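PDB 5LXZ: secreted protein from Streptomyces lividans TK24, which probably acts as a copper-radical oxidase of the AA5 family, built around a mononuclear copper centre like that of galactose oxidase. Local coordinates for residues A[92-97]-A[284-289]; A[246-251]-A[314-319]; A[261-264]-A[270-273]. The protein carries 1 engineered substitution. One frame throughout, in Å; residues are numbered along the deposited sequence. Where two conformers were deposited one is given.

Contact 1 of 3, residues A[92-97]-A[284-289]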
loop_
_atom_site.group_PDB
_atom_site.type_symbol
_atom_site.label_atom_id
_atom_site.label_comp_id
_atom_site.label_asym_id
_atom_site.label_seq_id
_atom_site.Cartn_x
_atom_site.Cartn_y
_atom_site.Cartn_z
ATOM N N LEU A 92 -14.183 -2.015 1.519
ATOM C CA LEU A 92 -13.900 -2.979 2.561
ATOM C C LEU A 92 -12.594 -2.515 3.191
ATOM O O LEU A 92 -11.634 -2.281 2.474
ATOM C CB LEU A 92 -13.726 -4.392 2.058
ATOM C CG LEU A 92 -13.399 -5.451 3.096
ATOM C CD1 LEU A 92 -14.531 -5.664 4.101
ATOM C CD2 LEU A 92 -13.117 -6.766 2.381
ATOM N N ILE A 93 -12.561 -2.387 4.512
ATOM C CA ILE A 93 -11.347 -1.939 5.204
ATOM C C ILE A 93 -11.126 -2.902 6.393
ATOM O O ILE A 93 -12.058 -3.157 7.140
ATOM C CB ILE A 93 -11.438 -0.422 5.513
ATOM C CG1 ILE A 93 -10.137 0.077 6.157
ATOM C CG2 ILE A 93 -12.626 -0.109 6.371
ATOM C CD1 ILE A 93 -10.014 1.590 6.099
ATOM N N ALA A 94 -9.962 -3.506 6.527
ATOM C CA ALA A 94 -9.756 -4.572 7.490
ATOM C C ALA A 94 -8.377 -4.508 8.058
ATOM O O ALA A 94 -7.419 -4.146 7.368
ATOM C CB ALA A 94 -10.012 -5.910 6.875
ATOM N N GLY A 95 -8.283 -4.961 9.284
ATOM C CA GLY A 95 -7.072 -4.921 10.021
ATOM C C GLY A 95 -6.897 -3.643 10.802
ATOM O O GLY A 95 -7.862 -2.964 11.156
ATOM N N GLY A 96 -5.645 -3.336 11.075
ATOM C CA GLY A 96 -5.292 -2.162 11.862
ATOM C C GLY A 96 -4.362 -2.510 12.974
ATOM O O GLY A 96 -3.719 -3.540 12.976
ATOM N N THR A 97 -4.272 -1.603 13.949
ATOM C CA THR A 97 -3.312 -1.779 15.006
ATOM C C THR A 97 -3.948 -1.558 16.374
ATOM O O THR A 97 -4.958 -0.836 16.503
ATOM C CB THR A 97 -2.080 -0.862 14.782
ATOM O OG1 THR A 97 -1.060 -1.186 15.717
ATOM C CG2 THR A 97 -2.446 0.628 14.913
ATOM N N LYS A 284 -20.773 -11.444 3.970
ATOM C CA LYS A 284 -20.103 -10.552 4.925
ATOM C C LYS A 284 -19.275 -11.349 5.938
ATOM O O LYS A 284 -19.116 -10.933 7.078
ATOM C CB LYS A 284 -21.066 -9.552 5.580
ATOM C CG LYS A 284 -21.730 -8.623 4.582
ATOM C CD LYS A 284 -22.782 -7.761 5.269
ATOM C CE LYS A 284 -23.450 -6.722 4.346
ATOM N NZ LYS A 284 -23.719 -7.154 2.964
ATOM N N ALA A 285 -18.700 -12.442 5.456
ATOM C CA ALA A 285 -17.923 -13.343 6.273
ATOM C C ALA A 285 -16.626 -13.751 5.639
ATOM O O ALA A 285 -16.477 -13.640 4.413
ATOM C CB ALA A 285 -18.751 -14.590 6.600
ATOM N N TRP A 286 -15.692 -14.178 6.477
ATOM C CA TRP A 286 -14.338 -14.581 6.075
ATOM C C TRP A 286 -14.112 -16.098 6.195
ATOM O O TRP A 286 -14.590 -16.720 7.138
ATOM C CB TRP A 286 -13.304 -13.910 6.940
ATOM C CG TRP A 286 -13.303 -12.427 6.903
ATOM C CD1 TRP A 286 -14.047 -11.568 7.708
ATOM C CD2 TRP A 286 -12.498 -11.594 6.071
ATOM N NE1 TRP A 286 -13.741 -10.258 7.392
ATOM C CE2 TRP A 286 -12.807 -10.250 6.394
ATOM C CE3 TRP A 286 -11.549 -11.848 5.065
ATOM C CZ2 TRP A 286 -12.211 -9.179 5.739
ATOM C CZ3 TRP A 286 -10.928 -10.790 4.461
ATOM C CH2 TRP A 286 -11.247 -9.483 4.806
ATOM N N THR A 287 -13.351 -16.659 5.266
ATOM C CA THR A 287 -13.028 -18.079 5.222
ATOM C C THR A 287 -11.533 -18.203 4.940
ATOM O O THR A 287 -11.073 -17.585 3.979
ATOM C CB THR A 287 -13.812 -18.789 4.099
ATOM O OG1 THR A 287 -15.202 -18.439 4.166
ATOM C CG2 THR A 287 -13.636 -20.316 4.174
ATOM N N TYR A 288 -10.823 -19.017 5.674
ATOM C CA TYR A 288 -9.436 -19.303 5.346
ATOM C C TYR A 288 -9.294 -19.971 3.997
ATOM O O TYR A 288 -10.137 -20.786 3.603
ATOM C CB TYR A 288 -8.775 -20.207 6.350
ATOM C CG TYR A 288 -8.362 -19.616 7.637
ATOM C CD1 TYR A 288 -7.259 -18.797 7.723
ATOM C CD2 TYR A 288 -9.032 -19.908 8.800
ATOM C CE1 TYR A 288 -6.861 -18.253 8.915
ATOM C CE2 TYR A 288 -8.592 -19.423 10.032
ATOM C CZ TYR A 288 -7.499 -18.607 10.092
ATOM O OH TYR A 288 -7.094 -18.092 11.291
ATOM N N THR A 289 -8.238 -19.619 3.260
ATOM C CA THR A 289 -7.797 -20.446 2.141
ATOM C C THR A 289 -7.173 -21.717 2.716
ATOM O O THR A 289 -6.883 -21.805 3.916
ATOM C CB THR A 289 -6.797 -19.727 1.253
ATOM O OG1 THR A 289 -5.670 -19.337 2.029
ATOM C CG2 THR A 289 -7.449 -18.496 0.618
#
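Two aliphatic side chains of one strand, Leu92 and Ala94, close on the six-membered ring of Trp286, and apolar packing is all that crosses between 92-97 and 284-289. Leu92 uses its CD2 branch, which lies 4.1 Å from CH2 of the Trp286 indole; Ala94 brings its single methyl, CB, to 4.1 Å from CZ2 of the same ring. The touched carbons are bonded neighbours, so one corner of the indole receives both methyl groups, each meeting the ring obliquely. Leu92 and Trp286 approach from opposite directions. With its CG anti to the carbonyl carbon (chi1 -60°) and the indole turned across that bond (chi2 89°), Trp286 carries its benzo portion inward toward the other strand. The backbones themselves stay well separated: Ala94 CA and Trp286 CA are 11.1 Å apart; the indole spans about half of the distance, and the methyls of Leu92 and Ala94 come to meet it. About 98 Å² of surface is buried in total.

This is packing between neighbouring blades of a Kelch beta-propeller. Strand 91-102 belongs to one antiparallel sheet, while strand 285-288 is an edge strand of the next four-stranded sheet, and the indole reaches in from that outer edge to the adjoining blade. Ile93, between the two contact residues, directs its side chain away from this interface and packs on Phe227 of its own blade.

Polar interactions lie to the side of the apolar contact. The indole NE1 of Trp286 donates to the carbonyl O of Asp240, which satisfies the buried N-H and should limit rotation of the ring. Tyr279 of the same blade meets the indole with its ring plane inclined by about 50° and also touches Leu92, extending the hydrophobic layer between the sheets.

Contact 2 of 3, residues A[246-251]-A[314-319]; sequences RAYPTL and ANAGYG. Engineered in segment 246-251: Ala247 (natural residue Trp). With CU (copper (II) ion), chain B; EDO (1,2-ethanediol), chain P.
Tyr248 is the residue of 246-251 that meets the loop 314-319, where Ala316 and Tyr318 lie beside its ring. Two positions earlier, Arg246 takes its partners outside this loop: a salt bridge with Glu277 and a hydrogen bond to the carbonyl O of Ser263. Ala247, an engineered replacement for the natural Trp, follows next to Phe220.

At Tyr248 the backbone has positive phi (75°), and CG stands anti to the carbonyl carbon (chi1 -69°), a combination that sends the phenol toward both the loop and the copper ion. Its CE2 comes within 4.3 Å of Tyr318 CE2, arriving at the edge of the Tyr318 ring near that ring's plane. From the opposite side of the Tyr248 ring plane, and obliquely, Ala316 CB comes to 4.5 Å from Tyr248 CD2, a looser touch. The two phenols share a water: it donates to Tyr248 OH over 3.3 Å and lies 2.7 Å from Tyr318 OH, in the plane of the Tyr318 ring. Asn315 steadies the loop through a weak bond from Gly317 N to its OD1.

Beyond Pro249, Thr250 lies in strand 250-253 and hydrogen-bonds through OG1 to the carbonyl O of Pro299, while Leu251 N donates almost straight (164°) to O2 of a 1,2-ethanediol, 2.9 Å away, probably a crystallisation additive.

Tyr248 OH binds copper at 2.1 Å, a second water sits 2.2 Å from the copper ion, and His461 and His548 are further ligands; Tyr460 hydrogen-bonds to Tyr248 OH and belongs to the same site. With Cys80 touching Tyr248, this is consistent with the tyrosine-cysteine radical copper centre of galactose oxidase-like enzymes.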
loop_
_atom_site.group_PDB
_atom_site.type_symbol
_atom_site.label_atom_id
_atom_site.label_comp_id
_atom_site.label_asym_id
_atom_site.label_seq_id
_atom_site.Cartn_x
_atom_site.Cartn_y
_atom_site.Cartn_z
ATOM N N ARG A 246 -4.311 -8.570 11.716
ATOM C CA ARG A 246 -3.397 -8.135 10.666
ATOM C C ARG A 246 -3.207 -6.635 10.706
ATOM O O ARG A 246 -4.130 -5.890 10.441
ATOM C CB ARG A 246 -3.910 -8.521 9.272
ATOM C CG ARG A 246 -4.290 -9.991 9.086
ATOM C CD ARG A 246 -4.890 -10.134 7.680
ATOM N NE ARG A 246 -5.451 -11.456 7.522
ATOM C CZ ARG A 246 -4.787 -12.536 7.098
ATOM N NH1 ARG A 246 -3.549 -12.481 6.681
ATOM N NH2 ARG A 246 -5.380 -13.727 7.045
ATOM N N ALA A 247 -1.992 -6.206 11.037
ATOM C CA ALA A 247 -1.517 -4.872 10.729
ATOM C C ALA A 247 -0.796 -4.952 9.410
ATOM O O ALA A 247 0.146 -5.733 9.250
ATOM C CB ALA A 247 -0.562 -4.324 11.795
ATOM N N TYR A 248 -1.222 -4.126 8.452
ATOM C CA TYR A 248 -0.612 -4.003 7.114
ATOM C C TYR A 248 -0.932 -5.163 6.155
ATOM O O TYR A 248 -0.065 -5.645 5.410
ATOM C CB TYR A 248 0.899 -3.850 7.173
ATOM C CG TYR A 248 1.464 -2.602 7.717
ATOM C CD1 TYR A 248 0.683 -1.578 8.242
ATOM C CD2 TYR A 248 2.832 -2.435 7.624
ATOM C CE1 TYR A 248 1.288 -0.434 8.712
ATOM C CE2 TYR A 248 3.425 -1.321 8.107
ATOM C CZ TYR A 248 2.662 -0.329 8.637
ATOM O OH TYR A 248 3.352 0.758 9.065
ATOM N N PRO A 249 -2.177 -5.638 6.123
ATOM C CA PRO A 249 -2.525 -6.630 5.117
ATOM C C PRO A 249 -2.810 -5.982 3.733
ATOM O O PRO A 249 -3.203 -4.806 3.652
ATOM C CB PRO A 249 -3.798 -7.224 5.680
ATOM C CG PRO A 249 -4.482 -6.054 6.241
ATOM C CD PRO A 249 -3.377 -5.198 6.849
ATOM N N THR A 250 -2.632 -6.778 2.673
ATOM C CA THR A 250 -3.240 -6.397 1.397
ATOM C C THR A 250 -4.572 -7.069 1.255
ATOM O O THR A 250 -4.687 -8.261 1.521
ATOM C CB THR A 250 -2.328 -6.771 0.227
ATOM O OG1 THR A 250 -1.268 -5.806 0.208
ATOM C CG2 THR A 250 -3.017 -6.717 -1.119
ATOM N N LEU A 251 -5.564 -6.283 0.812
ATOM C CA LEU A 251 -6.856 -6.799 0.377
ATOM C C LEU A 251 -6.947 -6.629 -1.118
ATOM O O LEU A 251 -6.724 -5.515 -1.609
ATOM C CB LEU A 251 -7.968 -6.009 1.043
ATOM C CG LEU A 251 -8.467 -6.544 2.390
ATOM C CD1 LEU A 251 -7.430 -6.725 3.421
ATOM C CD2 LEU A 251 -9.585 -5.604 2.881
ATOM N N ALA A 314 6.795 -5.613 -4.799
ATOM C CA ALA A 314 6.740 -4.417 -3.949
ATOM C C ALA A 314 6.001 -4.746 -2.674
ATOM O O ALA A 314 5.019 -5.514 -2.702
ATOM C CB ALA A 314 6.047 -3.264 -4.667
ATOM N N ASN A 315 6.480 -4.224 -1.558
ATOM C CA ASN A 315 5.916 -4.571 -0.251
ATOM C C ASN A 315 6.415 -3.585 0.783
ATOM O O ASN A 315 7.310 -2.831 0.498
ATOM C CB ASN A 315 6.352 -5.995 0.172
ATOM C CG ASN A 315 7.834 -6.099 0.476
ATOM O OD1 ASN A 315 8.238 -5.941 1.606
ATOM N ND2 ASN A 315 8.655 -6.287 -0.553
ATOM N N ALA A 316 5.808 -3.593 1.950
ATOM C CA ALA A 316 6.142 -2.654 3.034
ATOM C C ALA A 316 7.066 -3.266 4.075
ATOM O O ALA A 316 7.377 -2.611 5.084
ATOM C CB ALA A 316 4.878 -2.105 3.683
ATOM N N GLY A 317 7.536 -4.474 3.825
ATOM C CA GLY A 317 8.519 -5.138 4.662
ATOM C C GLY A 317 7.950 -6.091 5.690
ATOM O O GLY A 317 6.782 -6.483 5.629
ATOM N N TYR A 318 8.810 -6.495 6.623
ATOM C CA TYR A 318 8.559 -7.541 7.617
ATOM C C TYR A 318 8.639 -8.936 7.026
ATOM O O TYR A 318 8.536 -9.133 5.811
ATOM C CB TYR A 318 7.266 -7.344 8.415
ATOM C CG TYR A 318 7.261 -6.071 9.213
ATOM C CD1 TYR A 318 7.914 -6.019 10.437
ATOM C CD2 TYR A 318 6.622 -4.923 8.759
ATOM C CE1 TYR A 318 7.942 -4.861 11.183
ATOM C CE2 TYR A 318 6.625 -3.760 9.512
ATOM C CZ TYR A 318 7.325 -3.741 10.713
ATOM O OH TYR A 318 7.356 -2.570 11.482
ATOM N N GLY A 319 8.807 -9.907 7.895
ATOM C CA GLY A 319 9.068 -11.255 7.486
ATOM C C GLY A 319 10.469 -11.467 7.000
ATOM O O GLY A 319 11.286 -10.530 6.906
HETATM CU CU CU B . 2.729 2.588 8.353
HETATM C C1 EDO P . -3.519 -2.160 0.826
HETATM O O1 EDO P . -4.593 -1.316 1.276
HETATM C C2 EDO P . -4.009 -3.029 -0.277
HETATM O O2 EDO P . -5.278 -3.486 0.204
HETATM O O HOH W 1 6.015 -0.414 10.600
HETATM O O HOH W 2 3.346 2.445 10.444
#

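Contact 3 of 3, residues A[261-264]-A[270-273]; sequences SVSG and QLVP
Val272 lays its CG2 methyl against the carbonyl of Gly264, 3.4 Å from Gly264 O and 3.9 Å from Gly264 C. Its CG1 branch stands anti to the backbone N (chi1 172°), leaving CG2 next to that N, and methyl and N-H therefore reach the same oxygen together. The N-H makes the hydrogen bond of this contact: Val272 N donates to Gly264 O over 2.8 Å, with a nearly linear N-H...O angle of 177° and a C=O...N angle of 160°.

Leu271 approaches the same carbonyl with its own side chain. CD1 lies 3.7 Å from Gly264 O and also 3.6 Å from Ser263 OG, bridging the two residues at the end of the opposing segment. Ser263 OG is engaged beyond the contact as well, in a hydrogen bond with the carbonyl O of Phe295, so the leucine methyl covers a hydroxyl that already has a partner. At the backbone angles of Gly264 a CB would press on the carbonyl O of Ser263, so the absence of a side chain matters here.

The bond links the chain following strand 259-262 to the long loop that leads to strand 277-280, the next strand of the same Kelch blade.

Gly264 O is thus gripped by one short, straight N-H bond and flanked by aliphatic carbons of Leu271 and Val272; with the group buried and these carbons at its sides, water probably competes little for the bond.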
loop_
_atom_site.group_PDB
_atom_site.type_symbol
_atom_site.label_atom_id
_atom_site.label_comp_id
_atom_site.label_asym_id
_atom_site.label_seq_id
_atom_site.Cartn_x
_atom_site.Cartn_y
_atom_site.Cartn_z
ATOM N N SER A 261 -7.409 -11.476 1.620
ATOM C CA SER A 261 -6.582 -10.763 2.607
ATOM C C SER A 261 -5.311 -11.564 2.861
ATOM O O SER A 261 -5.380 -12.758 3.163
ATOM C CB SER A 261 -7.352 -10.558 3.856
ATOM O OG SER A 261 -6.531 -9.884 4.772
ATOM N N VAL A 262 -4.175 -10.894 2.663
ATOM C CA VAL A 262 -2.858 -11.494 2.702
ATOM C C VAL A 262 -1.949 -10.743 3.635
ATOM O O VAL A 262 -1.844 -9.505 3.588
ATOM C CB VAL A 262 -2.239 -11.515 1.297
ATOM C CG1 VAL A 262 -0.893 -12.182 1.252
ATOM C CG2 VAL A 262 -3.187 -12.255 0.362
ATOM N N SER A 263 -1.225 -11.530 4.420
ATOM C CA SER A 263 -0.121 -11.032 5.239
ATOM C C SER A 263 -0.592 -10.139 6.369
ATOM O O SER A 263 -1.728 -10.236 6.819
ATOM C CB SER A 263 0.982 -10.411 4.362
ATOM O OG SER A 263 2.197 -10.269 5.140
ATOM N N GLY A 264 0.309 -9.324 6.887
ATOM C CA GLY A 264 0.102 -8.507 8.048
ATOM C C GLY A 264 0.847 -9.031 9.274
ATOM O O GLY A 264 1.385 -10.128 9.266
ATOM N N GLN A 270 4.147 -10.545 15.278
ATOM C CA GLN A 270 4.762 -11.598 14.451
ATOM C C GLN A 270 4.123 -11.510 13.037
ATOM O O GLN A 270 2.957 -11.262 12.944
ATOM C CB GLN A 270 4.445 -13.003 15.000
ATOM C CG GLN A 270 4.625 -13.263 16.503
ATOM C CD GLN A 270 4.145 -14.671 16.972
ATOM O OE1 GLN A 270 4.980 -15.551 17.230
ATOM N NE2 GLN A 270 2.826 -14.869 17.120
ATOM N N LEU A 271 4.865 -11.794 11.990
ATOM C CA LEU A 271 4.252 -11.915 10.625
ATOM C C LEU A 271 3.231 -13.034 10.620
ATOM O O LEU A 271 3.473 -14.116 11.160
ATOM C CB LEU A 271 5.298 -12.178 9.556
ATOM C CG LEU A 271 4.781 -11.984 8.120
ATOM C CD1 LEU A 271 4.716 -10.534 7.687
ATOM C CD2 LEU A 271 5.661 -12.736 7.162
ATOM N N VAL A 272 2.061 -12.777 10.048
ATOM C CA VAL A 272 1.083 -13.846 9.857
ATOM C C VAL A 272 1.758 -14.820 8.888
ATOM O O VAL A 272 2.236 -14.421 7.820
ATOM C CB VAL A 272 -0.216 -13.288 9.312
ATOM C CG1 VAL A 272 -1.157 -14.441 8.944
ATOM C CG2 VAL A 272 -0.868 -12.378 10.331
ATOM N N PRO A 273 1.830 -16.109 9.254
ATOM C CA PRO A 273 2.667 -17.045 8.500
ATOM C C PRO A 273 1.970 -17.645 7.288
ATOM O O PRO A 273 1.787 -18.880 7.183
ATOM C CB PRO A 273 2.998 -18.121 9.563
ATOM C CG PRO A 273 1.775 -18.154 10.396
ATOM C CD PRO A 273 1.326 -16.716 10.499
#

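All three contacts involve the four-stranded Kelch blade 250-253, 259-262, 277-280 and 285-288. Contact 1 joins its outermost strand 285-288 to the neighbouring blade, contact 2 links the approach to its first strand with a loop of the following blade, and contact 3 fixes the loop after its second strand. The centres of contact 2 and contact 3 lie about 7 Å apart. Contact 1 is farther off, its centre about 12 Å from that of contact 3 and about 14 Å from that of contact 2. Along the chain, contacts 1 and 2 interleave, while contact 3 falls between the segments of both. Gly96 N lies 3.0 Å from Arg246 O, probably hydrogen-bonded, tying blade packing to the chain that carries the copper ligand Tyr248.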